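Local coordinates for tyrosinase (Burkholderia thailandensis, PDB 5ZRD), which is a copper-dependent monooxygenase that probably hydroxylates monophenols to catechols and oxidises these to quinones, and is noted for efficient catechol production at acidic pH, at residues K137-D141 and G142-D146; K207-E210 and L211-N215; Q18-D22 and N23-K27. One frame throughout, in Å; residues are numbered along the deposited sequence.

Contact 1 (K137-D141 and G142-D146); sequences KFELD and GKQID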
ATOM      1  N   LYS A 137     -16.637 -28.348 -39.280  1.00 41.84           N
ATOM      2  CA  LYS A 137     -15.758 -29.435 -39.700  1.00 48.63           C
ATOM      3  C   LYS A 137     -14.819 -29.000 -40.819  1.00 46.09           C
ATOM      4  O   LYS A 137     -15.040 -27.993 -41.496  1.00 42.75           O
ATOM      5  CB  LYS A 137     -16.591 -30.607 -40.226  1.00 53.54           C
ATOM      6  CG  LYS A 137     -17.507 -31.241 -39.192  1.00 54.26           C
ATOM      7  CD  LYS A 137     -16.774 -31.727 -37.967  1.00 54.30           C
ATOM      8  CE  LYS A 137     -17.698 -32.411 -36.986  1.00 61.14           C
ATOM      9  NZ  LYS A 137     -16.955 -32.872 -35.787  1.00 63.44           N
ATOM     10  N   PHE A 138     -13.791 -29.811 -41.004  1.00 45.05           N
ATOM     11  CA  PHE A 138     -12.934 -29.686 -42.169  1.00 45.50           C
ATOM     12  C   PHE A 138     -12.377 -31.070 -42.544  1.00 49.65           C
ATOM     13  O   PHE A 138     -12.083 -31.882 -41.662  1.00 46.06           O
ATOM     14  CB  PHE A 138     -11.806 -28.698 -41.856  1.00 44.04           C
ATOM     15  CG  PHE A 138     -11.030 -28.260 -43.068  1.00 40.75           C
ATOM     16  CD1 PHE A 138     -11.602 -27.397 -43.991  1.00 39.29           C
ATOM     17  CD2 PHE A 138      -9.730 -28.716 -43.283  1.00 44.69           C
ATOM     18  CE1 PHE A 138     -10.907 -27.044 -45.138  1.00 41.07           C
ATOM     19  CE2 PHE A 138      -9.020 -28.332 -44.413  1.00 39.46           C
ATOM     20  CZ  PHE A 138      -9.612 -27.493 -45.333  1.00 40.50           C
ATOM     21  N   GLU A 139     -12.165 -31.306 -43.836  1.00 54.44           N
ATOM     22  CA  GLU A 139     -11.487 -32.526 -44.316  1.00 53.51           C
ATOM     23  C   GLU A 139      -9.980 -32.257 -44.488  1.00 57.10           C
ATOM     24  O   GLU A 139      -9.539 -31.551 -45.411  1.00 54.91           O
ATOM     25  CB  GLU A 139     -12.147 -32.995 -45.616  1.00 57.39           C
ATOM     26  CG  GLU A 139     -11.895 -34.459 -45.957  1.00 68.30           C
ATOM     27  CD  GLU A 139     -12.439 -35.525 -45.006  1.00 75.09           C
ATOM     28  OE1 GLU A 139     -13.095 -35.182 -43.990  1.00 70.74           O
ATOM     29  OE2 GLU A 139     -12.182 -36.715 -45.279  1.00 85.34           O
ATOM     30  N   LEU A 140      -9.186 -32.845 -43.601  1.00 59.48           N
ATOM     31  CA  LEU A 140      -7.738 -32.827 -43.727  1.00 60.57           C
ATOM     32  C   LEU A 140      -7.165 -34.258 -43.675  1.00 68.14           C
ATOM     33  O   LEU A 140      -7.470 -35.014 -42.742  1.00 58.12           O
ATOM     34  CB  LEU A 140      -7.167 -31.984 -42.588  1.00 53.91           C
ATOM     35  CG  LEU A 140      -5.667 -31.752 -42.708  1.00 56.35           C
ATOM     36  CD1 LEU A 140      -5.376 -30.730 -43.800  1.00 56.22           C
ATOM     37  CD2 LEU A 140      -5.064 -31.330 -41.376  1.00 61.49           C
ATOM     38  N   ASP A 141      -6.290 -34.617 -44.633  1.00 75.88           N
ATOM     39  CA  ASP A 141      -5.669 -35.966 -44.675  1.00 76.70           C
ATOM     40  C   ASP A 141      -6.772 -37.043 -44.747  1.00 84.98           C
ATOM     41  O   ASP A 141      -6.762 -38.001 -43.956  1.00 84.70           O
ATOM     42  CB  ASP A 141      -4.805 -36.256 -43.419  1.00 76.92           C
ATOM     43  CG  ASP A 141      -3.568 -35.346 -43.276  1.00 80.64           C
ATOM     44  OD1 ASP A 141      -2.979 -34.938 -44.296  1.00 77.30           O
ATOM     45  OD2 ASP A 141      -3.156 -35.084 -42.115  1.00 73.27           O
ATOM     46  N   GLY A 142      -7.746 -36.847 -45.646  1.00 87.73           N
ATOM     47  CA  GLY A 142      -8.961 -37.682 -45.741  1.00 79.29           C
ATOM     48  C   GLY A 142      -9.526 -38.122 -44.389  1.00 82.91           C
ATOM     49  O   GLY A 142     -10.011 -39.239 -44.273  1.00 85.39           O
ATOM     50  N   LYS A 143      -9.463 -37.278 -43.358  1.00 79.67           N
ATOM     51  CA  LYS A 143     -10.217 -37.488 -42.105  1.00 80.32           C
ATOM     52  C   LYS A 143     -11.006 -36.213 -41.801  1.00 77.90           C
ATOM     53  O   LYS A 143     -10.528 -35.101 -42.053  1.00 77.47           O
ATOM     54  CB  LYS A 143      -9.305 -37.824 -40.920  1.00 85.12           C
ATOM     55  CG  LYS A 143      -8.674 -39.209 -40.971  1.00 94.36           C
ATOM     56  CD  LYS A 143      -7.722 -39.505 -39.834  1.00100.01           C
ATOM     57  CE  LYS A 143      -6.938 -40.780 -40.069  1.00101.93           C
ATOM     58  NZ  LYS A 143      -6.482 -41.389 -38.799  1.00 97.22           N
ATOM     59  N   GLN A 144     -12.216 -36.373 -41.296  1.00 73.92           N
ATOM     60  CA  GLN A 144     -12.947 -35.229 -40.784  1.00 67.62           C
ATOM     61  C   GLN A 144     -12.293 -34.760 -39.481  1.00 64.69           C
ATOM     62  O   GLN A 144     -11.956 -35.597 -38.651  1.00 63.91           O
ATOM     63  CB  GLN A 144     -14.409 -35.581 -40.532  1.00 66.22           C
ATOM     64  CG  GLN A 144     -15.273 -35.408 -41.766  1.00 65.44           C
ATOM     65  CD  GLN A 144     -16.506 -34.608 -41.441  1.00 66.94           C
ATOM     66  OE1 GLN A 144     -17.040 -34.689 -40.337  1.00 68.30           O
ATOM     67  NE2 GLN A 144     -16.959 -33.818 -42.399  1.00 62.64           N
ATOM     68  N   ILE A 145     -12.096 -33.440 -39.322  1.00 55.36           N
ATOM     69  CA  ILE A 145     -11.686 -32.881 -38.017  1.00 48.26           C
ATOM     70  C   ILE A 145     -12.626 -31.740 -37.655  1.00 42.57           C
ATOM     71  O   ILE A 145     -13.330 -31.222 -38.512  1.00 44.88           O
ATOM     72  CB  ILE A 145     -10.219 -32.403 -38.021  1.00 46.76           C
ATOM     73  CG1 ILE A 145     -10.000 -31.229 -38.983  1.00 45.45           C
ATOM     74  CG2 ILE A 145      -9.292 -33.581 -38.319  1.00 48.46           C
ATOM     75  CD1 ILE A 145      -8.655 -30.568 -38.856  1.00 45.13           C
ATOM     76  N   ASP A 146     -12.579 -31.365 -36.382  1.00 43.26           N
ATOM     77  CA  ASP A 146     -13.113 -30.083 -35.912  1.00 46.15           C
ATOM     78  C   ASP A 146     -12.305 -28.940 -36.601  1.00 48.49           C
ATOM     79  O   ASP A 146     -11.061 -28.982 -36.646  1.00 50.85           O
ATOM     80  CB  ASP A 146     -12.979 -29.988 -34.378  1.00 44.10           C
ATOM     81  CG  ASP A 146     -13.834 -31.045 -33.624  1.00 50.26           C
ATOM     82  OD1 ASP A 146     -14.781 -31.612 -34.208  1.00 47.43           O
ATOM     83  OD2 ASP A 146     -13.567 -31.301 -32.434  1.00 56.09           O
TER
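K137 and D146 stand side by side and point the same way at the open end of a two-stranded antiparallel beta hairpin, whose strands 137-140 and 143-146 are joined through D141 and G142. Four backbone bonds lace the strands together, two between F138 and I145 and two between L140 and K143; the straightest runs from I145 N to F138 O (2.8 Å, 166° at the hydrogen). D141 and G142 form a two-residue turn, both with positive phi.

The face that packs on helix 27-41 is mainly apolar: F138 lies on V33, L140 on E30 and R34, and I145 on V37, while the exposed K143 points to this face too, at the turn end. Between the strands, I145 CG1 comes to 4.2 Å from F138 CB, and I145 CD1 reaches toward L140 CB. D141 adds a salt bridge to R34 on the same helix.

On the other face E139 and Q144 cross at about a right angle. The E139 chain bends at chi2 (64°) and curls back over the turn, bringing OE1 to 3.1 Å from Q144 CG, with the carboxylate and amide planes 45° apart. Q144 also crosses K137, its OE1 lying 3.7 Å from K137 CG. Beyond this crossing the lysine chain runs on to its salt bridge, in which K137 NZ meets D146 OD1 at 3.0 Å, nearly in line with the C-O bond.

Contact 2 (K207-E210 and L211-N215); sequences KNTE and LLNSN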
ATOM      1  N   LYS A 207     -28.614 -21.677 -36.834  1.00 46.02           N
ATOM      2  CA  LYS A 207     -29.377 -20.450 -36.702  1.00 43.95           C
ATOM      3  C   LYS A 207     -28.471 -19.337 -36.135  1.00 41.86           C
ATOM      4  O   LYS A 207     -28.524 -18.170 -36.581  1.00 38.80           O
ATOM      5  CB  LYS A 207     -30.593 -20.748 -35.829  1.00 48.55           C
ATOM      6  CG  LYS A 207     -31.319 -19.537 -35.267  1.00 55.71           C
ATOM      7  CD  LYS A 207     -31.962 -18.650 -36.315  1.00 55.71           C
ATOM      8  CE  LYS A 207     -33.228 -18.015 -35.780  1.00 62.42           C
ATOM      9  NZ  LYS A 207     -33.633 -16.857 -36.603  1.00 65.70           N
ATOM     10  N   ASN A 208     -27.621 -19.725 -35.175  1.00 37.97           N
ATOM     11  CA  ASN A 208     -26.656 -18.850 -34.533  1.00 36.30           C
ATOM     12  C   ASN A 208     -25.742 -18.226 -35.598  1.00 36.46           C
ATOM     13  O   ASN A 208     -25.626 -17.028 -35.638  1.00 32.76           O
ATOM     14  CB  ASN A 208     -25.906 -19.596 -33.419  1.00 36.82           C
ATOM     15  CG  ASN A 208     -26.794 -19.875 -32.222  1.00 37.17           C
ATOM     16  OD1 ASN A 208     -27.891 -19.324 -32.113  1.00 40.68           O
ATOM     17  ND2 ASN A 208     -26.334 -20.711 -31.308  1.00 38.82           N
ATOM     18  N   THR A 209     -25.159 -19.042 -36.480  1.00 37.99           N
ATOM     19  CA  THR A 209     -24.332 -18.576 -37.612  1.00 40.93           C
ATOM     20  C   THR A 209     -25.111 -17.638 -38.545  1.00 42.35           C
ATOM     21  O   THR A 209     -24.543 -16.672 -39.087  1.00 42.77           O
ATOM     22  CB  THR A 209     -23.816 -19.768 -38.427  1.00 41.27           C
ATOM     23  OG1 THR A 209     -22.964 -20.514 -37.579  1.00 38.17           O
ATOM     24  CG2 THR A 209     -23.053 -19.394 -39.679  1.00 39.69           C
ATOM     25  N   GLU A 210     -26.385 -17.927 -38.774  1.00 42.50           N
ATOM     26  CA  GLU A 210     -27.224 -16.999 -39.588  1.00 47.16           C
ATOM     27  C   GLU A 210     -27.354 -15.652 -38.868  1.00 41.60           C
ATOM     28  O   GLU A 210     -27.182 -14.594 -39.497  1.00 42.62           O
ATOM     29  CB  GLU A 210     -28.603 -17.599 -39.912  1.00 47.37           C
ATOM     30  CG  GLU A 210     -28.520 -18.758 -40.905  1.00 54.98           C
ATOM     31  CD  GLU A 210     -29.794 -19.570 -41.102  1.00 61.54           C
ATOM     32  OE1 GLU A 210     -30.886 -19.052 -40.811  1.00 57.00           O
ATOM     33  OE2 GLU A 210     -29.682 -20.732 -41.540  1.00 67.87           O
ATOM     34  N   LEU A 211     -27.658 -15.696 -37.570  1.00 37.18           N
ATOM     35  CA  LEU A 211     -27.788 -14.473 -36.802  1.00 37.48           C
ATOM     36  C   LEU A 211     -26.473 -13.676 -36.837  1.00 33.82           C
ATOM     37  O   LEU A 211     -26.486 -12.422 -36.975  1.00 34.14           O
ATOM     38  CB  LEU A 211     -28.172 -14.824 -35.363  1.00 38.81           C
ATOM     39  CG  LEU A 211     -29.631 -15.240 -35.150  1.00 41.78           C
ATOM     40  CD1 LEU A 211     -29.845 -15.714 -33.719  1.00 42.20           C
ATOM     41  CD2 LEU A 211     -30.590 -14.099 -35.464  1.00 37.25           C
ATOM     42  N   LEU A 212     -25.347 -14.374 -36.710  1.00 30.65           N
ATOM     43  CA  LEU A 212     -24.070 -13.683 -36.661  1.00 32.06           C
ATOM     44  C   LEU A 212     -23.837 -13.048 -38.039  1.00 32.34           C
ATOM     45  O   LEU A 212     -23.443 -11.898 -38.140  1.00 33.83           O
ATOM     46  CB  LEU A 212     -22.969 -14.668 -36.259  1.00 33.32           C
ATOM     47  CG  LEU A 212     -21.524 -14.209 -36.481  1.00 32.37           C
ATOM     48  CD1 LEU A 212     -21.235 -12.919 -35.738  1.00 38.48           C
ATOM     49  CD2 LEU A 212     -20.554 -15.264 -36.041  1.00 30.48           C
ATOM     50  N   ASN A 213     -24.130 -13.772 -39.100  1.00 33.38           N
ATOM     51  CA  ASN A 213     -23.764 -13.273 -40.428  1.00 36.50           C
ATOM     52  C   ASN A 213     -24.603 -12.036 -40.721  1.00 36.85           C
ATOM     53  O   ASN A 213     -24.144 -11.014 -41.272  1.00 41.44           O
ATOM     54  CB  ASN A 213     -23.876 -14.358 -41.506  1.00 36.83           C
ATOM     55  CG  ASN A 213     -22.663 -15.257 -41.494  1.00 37.55           C
ATOM     56  OD1 ASN A 213     -21.587 -14.821 -41.060  1.00 35.21           O
ATOM     57  ND2 ASN A 213     -22.827 -16.500 -41.927  1.00 32.65           N
ATOM     58  N   SER A 214     -25.816 -12.104 -40.235  1.00 36.33           N
ATOM     59  CA  SER A 214     -26.762 -11.039 -40.477  1.00 33.93           C
ATOM     60  C   SER A 214     -26.386  -9.780 -39.664  1.00 32.38           C
ATOM     61  O   SER A 214     -26.467  -8.645 -40.165  1.00 34.54           O
ATOM     62  CB  SER A 214     -28.139 -11.579 -40.176  1.00 33.87           C
ATOM     63  OG  SER A 214     -28.980 -10.526 -39.831  1.00 38.59           O
ATOM     64  N   ASN A 215     -25.964  -9.972 -38.408  1.00 29.79           N
ATOM     65  CA  ASN A 215     -25.410  -8.879 -37.568  1.00 28.86           C
ATOM     66  C   ASN A 215     -24.178  -8.294 -38.264  1.00 29.85           C
ATOM     67  O   ASN A 215     -24.082  -7.084 -38.404  1.00 30.17           O
ATOM     68  CB  ASN A 215     -25.078  -9.378 -36.159  1.00 29.48           C
ATOM     69  CG  ASN A 215     -24.782  -8.311 -35.128  1.00 29.37           C
ATOM     70  OD1 ASN A 215     -23.809  -8.416 -34.367  1.00 33.77           O
ATOM     71  ND2 ASN A 215     -25.610  -7.301 -35.062  1.00 25.15           N
TER
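The carbonyl oxygen of K207 accepts the N-H of L211 at 2.8 Å (K207 O to L211 N), a nearly straight bond. The same i to i+4 step is repeated by L212 N to N208 O, N213 N to T209 O and S214 N to E210 O, each at 2.9 Å.

Side chains lean on this backbone frame. L211 lays its CG 3.4 Å from K207 O, because chi1 (-76°) folds CG back beside its own backbone N, and its side chain touches F202. One turn apart, T209 and N213 run side by side in the same direction: T209 CG2 lies 3.7 Å from N213 ND2, while N213 CG lies 3.4 Å from T209 O. The N213 amide is anchored by its oxygen, which accepts from the backbone N of I129. N208, on another side, donates its ND2 to F202 O, a link to the loop before the helix that helps fix its buried amide.

L212 is buried, its side chain about 11 Å from that of the copper ligand H281. The whole is regular alpha-helix, part of helix 205-221 in the central tyrosinase domain.

Contact 3 (Q18-D22 and N23-K27); sequences QKRYD and NGEKK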
ATOM      1  N   GLN A  18     -10.857 -20.013 -50.101  1.00 49.84           N
ATOM      2  CA  GLN A  18     -11.950 -20.944 -49.947  1.00 52.34           C
ATOM      3  C   GLN A  18     -12.558 -21.233 -51.319  1.00 55.70           C
ATOM      4  O   GLN A  18     -13.137 -22.282 -51.523  1.00 55.94           O
ATOM      5  CB  GLN A  18     -13.021 -20.393 -49.008  1.00 51.67           C
ATOM      6  CG  GLN A  18     -13.987 -21.457 -48.490  1.00 51.86           C
ATOM      7  CD  GLN A  18     -15.016 -20.935 -47.508  1.00 51.32           C
ATOM      8  OE1 GLN A  18     -15.986 -21.614 -47.197  1.00 57.00           O
ATOM      9  NE2 GLN A  18     -14.827 -19.726 -47.004  1.00 46.84           N
ATOM     10  N   LYS A  19     -12.458 -20.274 -52.221  1.00 55.89           N
ATOM     11  CA  LYS A  19     -12.981 -20.419 -53.565  1.00 55.44           C
ATOM     12  C   LYS A  19     -12.044 -21.334 -54.364  1.00 55.41           C
ATOM     13  O   LYS A  19     -12.471 -22.211 -55.079  1.00 55.55           O
ATOM     14  CB  LYS A  19     -13.098 -19.040 -54.226  1.00 57.53           C
ATOM     15  CG  LYS A  19     -14.518 -18.501 -54.370  1.00 60.76           C
ATOM     16  CD  LYS A  19     -14.604 -16.985 -54.488  1.00 64.74           C
ATOM     17  CE  LYS A  19     -13.555 -16.370 -55.395  1.00 69.95           C
ATOM     18  NZ  LYS A  19     -13.305 -14.955 -55.041  1.00 73.52           N
ATOM     19  N   ARG A  20     -10.751 -21.096 -54.245  1.00 60.24           N
ATOM     20  CA  ARG A  20      -9.759 -21.995 -54.821  1.00 56.82           C
ATOM     21  C   ARG A  20     -10.035 -23.431 -54.331  1.00 58.75           C
ATOM     22  O   ARG A  20     -10.167 -24.332 -55.160  1.00 60.52           O
ATOM     23  CB  ARG A  20      -8.351 -21.447 -54.551  1.00 52.35           C
ATOM     24  CG  ARG A  20      -8.035 -20.216 -55.394  1.00 53.23           C
ATOM     25  CD  ARG A  20      -6.904 -19.350 -54.884  1.00 59.20           C
ATOM     26  NE  ARG A  20      -5.635 -19.590 -55.555  1.00 77.67           N
ATOM     27  CZ  ARG A  20      -4.946 -18.680 -56.251  1.00 87.75           C
ATOM     28  NH1 ARG A  20      -5.433 -17.463 -56.442  1.00 77.17           N
ATOM     29  NH2 ARG A  20      -3.753 -18.992 -56.734  1.00 83.64           N
ATOM     30  N   TYR A  21     -10.199 -23.650 -53.021  1.00 58.08           N
ATOM     31  CA  TYR A  21     -10.576 -24.987 -52.489  1.00 53.91           C
ATOM     32  C   TYR A  21     -11.874 -25.504 -53.137  1.00 56.79           C
ATOM     33  O   TYR A  21     -11.921 -26.655 -53.533  1.00 52.77           O
ATOM     34  CB  TYR A  21     -10.735 -24.963 -50.965  1.00 53.48           C
ATOM     35  CG  TYR A  21     -11.082 -26.292 -50.328  1.00 51.50           C
ATOM     36  CD1 TYR A  21     -12.380 -26.794 -50.330  1.00 53.20           C
ATOM     37  CD2 TYR A  21     -10.104 -27.051 -49.714  1.00 49.09           C
ATOM     38  CE1 TYR A  21     -12.690 -28.011 -49.734  1.00 51.98           C
ATOM     39  CE2 TYR A  21     -10.397 -28.263 -49.107  1.00 52.01           C
ATOM     40  CZ  TYR A  21     -11.687 -28.752 -49.129  1.00 50.84           C
ATOM     41  OH  TYR A  21     -11.931 -29.944 -48.521  1.00 50.10           O
ATOM     42  N   ASP A  22     -12.930 -24.679 -53.190  1.00 61.81           N
ATOM     43  CA  ASP A  22     -14.231 -25.058 -53.726  1.00 60.82           C
ATOM     44  C   ASP A  22     -14.029 -25.604 -55.175  1.00 73.82           C
ATOM     45  O   ASP A  22     -14.821 -26.430 -55.639  1.00 73.16           O
ATOM     46  CB  ASP A  22     -15.209 -23.845 -53.762  1.00 64.47           C
ATOM     47  CG  ASP A  22     -15.968 -23.552 -52.402  1.00 69.85           C
ATOM     48  OD1 ASP A  22     -15.857 -24.282 -51.386  1.00 64.11           O
ATOM     49  OD2 ASP A  22     -16.719 -22.533 -52.382  1.00 74.59           O
ATOM     50  N   ASN A  23     -12.981 -25.145 -55.878  1.00 65.47           N
ATOM     51  CA  ASN A  23     -12.765 -25.464 -57.291  1.00 66.38           C
ATOM     52  C   ASN A  23     -11.590 -26.440 -57.477  1.00 66.00           C
ATOM     53  O   ASN A  23     -11.083 -26.564 -58.590  1.00 74.03           O
ATOM     54  CB  ASN A  23     -12.519 -24.190 -58.111  1.00 70.03           C
ATOM     55  CG  ASN A  23     -13.733 -23.286 -58.137  1.00 77.32           C
ATOM     56  OD1 ASN A  23     -13.686 -22.148 -57.669  1.00 93.35           O
ATOM     57  ND2 ASN A  23     -14.840 -23.791 -58.654  1.00 72.14           N
ATOM     58  N   GLY A  24     -11.129 -27.111 -56.424  1.00 62.64           N
ATOM     59  CA  GLY A  24     -10.160 -28.204 -56.586  1.00 61.12           C
ATOM     60  C   GLY A  24      -8.730 -27.815 -56.254  1.00 62.62           C
ATOM     61  O   GLY A  24      -7.845 -28.698 -56.191  1.00 72.29           O
ATOM     62  N   GLU A  25      -8.460 -26.540 -56.019  1.00 58.76           N
ATOM     63  CA  GLU A  25      -7.119 -26.166 -55.519  1.00 61.16           C
ATOM     64  C   GLU A  25      -7.196 -25.999 -53.989  1.00 58.48           C
ATOM     65  O   GLU A  25      -7.469 -24.913 -53.433  1.00 53.24           O
ATOM     66  CB  GLU A  25      -6.596 -24.934 -56.253  1.00 57.24           C
ATOM     67  CG  GLU A  25      -5.117 -24.657 -56.020  1.00 56.54           C
ATOM     68  CD  GLU A  25      -4.703 -23.211 -56.256  1.00 57.82           C
ATOM     69  OE1 GLU A  25      -5.581 -22.387 -56.656  1.00 52.07           O
ATOM     70  OE2 GLU A  25      -3.508 -22.903 -56.034  1.00 61.53           O
ATOM     71  N   LYS A  26      -6.914 -27.110 -53.323  1.00 56.03           N
ATOM     72  CA  LYS A  26      -7.164 -27.272 -51.909  1.00 54.11           C
ATOM     73  C   LYS A  26      -5.878 -26.999 -51.120  1.00 48.56           C
ATOM     74  O   LYS A  26      -5.967 -26.607 -49.962  1.00 41.50           O
ATOM     75  CB  LYS A  26      -7.761 -28.666 -51.661  1.00 56.92           C
ATOM     76  CG  LYS A  26      -9.049 -28.950 -52.443  1.00 66.43           C
ATOM     77  CD  LYS A  26      -9.682 -30.324 -52.185  1.00 73.37           C
ATOM     78  CE  LYS A  26      -8.956 -31.458 -52.884  1.00 80.31           C
ATOM     79  NZ  LYS A  26      -8.891 -32.679 -52.049  1.00 80.68           N
ATOM     80  N   LYS A  27      -4.694 -27.155 -51.707  1.00 47.55           N
ATOM     81  CA  LYS A  27      -3.452 -27.135 -50.869  1.00 55.05           C
ATOM     82  C   LYS A  27      -3.417 -25.898 -49.933  1.00 57.52           C
ATOM     83  O   LYS A  27      -3.155 -26.053 -48.710  1.00 54.68           O
ATOM     84  CB  LYS A  27      -2.191 -27.233 -51.742  1.00 59.90           C
ATOM     85  CG  LYS A  27      -0.893 -27.479 -50.979  1.00 63.82           C
ATOM     86  CD  LYS A  27       0.381 -27.166 -51.766  1.00 71.29           C
ATOM     87  CE  LYS A  27       1.609 -26.982 -50.884  1.00 74.59           C
ATOM     88  NZ  LYS A  27       1.646 -27.923 -49.734  1.00 70.39           N
TER
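Y21 and K26 meet where the last turn of helix 14-22 gives way to the loop that follows. The aliphatic part of K26 lies over one face of the Y21 ring in a CH-pi contact: K26 CG is 3.9 Å from the ring centroid, displaced toward the rim, and K26 CB comes to 3.4 Å from Y21 CD2. With chi1 at -178°, the tyrosine ring swings away from its backbone N and offers this face to the lysine.

The backbone alongside forms a Schellman motif, with G24, at positive phi, as C-prime residue. G24 N binds Y21 O at 3.0 Å, and E25 N binds R20 O at 2.9 Å. R20 O also accepts N23 N, and the two donors approach from opposite faces of its carbonyl plane, so a single oxygen ties down two N-H groups at the helix end. N23 N also makes a weak bond to K19 O.

The outer side is looser. R20 and E25 lie alongside each other, pointing the same way, yet their guanidinium and carboxylate planes stand 39° apart, and the bond from R20 NE to E25 OE1 (3.0 Å) is bent and weak. G24 O is hydrogen-bonded to a glycerol molecule, probably from the crystallisation liquor. Backbone bonds thus end the helix and K26 packs on Y21 next to it, while the bent ion pair probably contributes more through charge than through a directional bond.

How the contacts relate
From the N terminus the chain first meets contact 3, which ends helix 14-22 and turns the chain toward helix 27-41. Contact 1 follows, closing the tight hairpin 137-146, and contact 2 lies later still, within helix 205-221, where it spans successive turns and closes no loop. The three are in series, with no nesting or crossing. Contacts 1 and 3 touch: F138 CZ packs 3.9 Å from Y21 CE2, so the hairpin is joined to the end of helix 14-22 as well as to helix 27-41. Contact 2 stands apart, its nearest atoms about 10 Å from either neighbour, and is the one closest to the copper ligands.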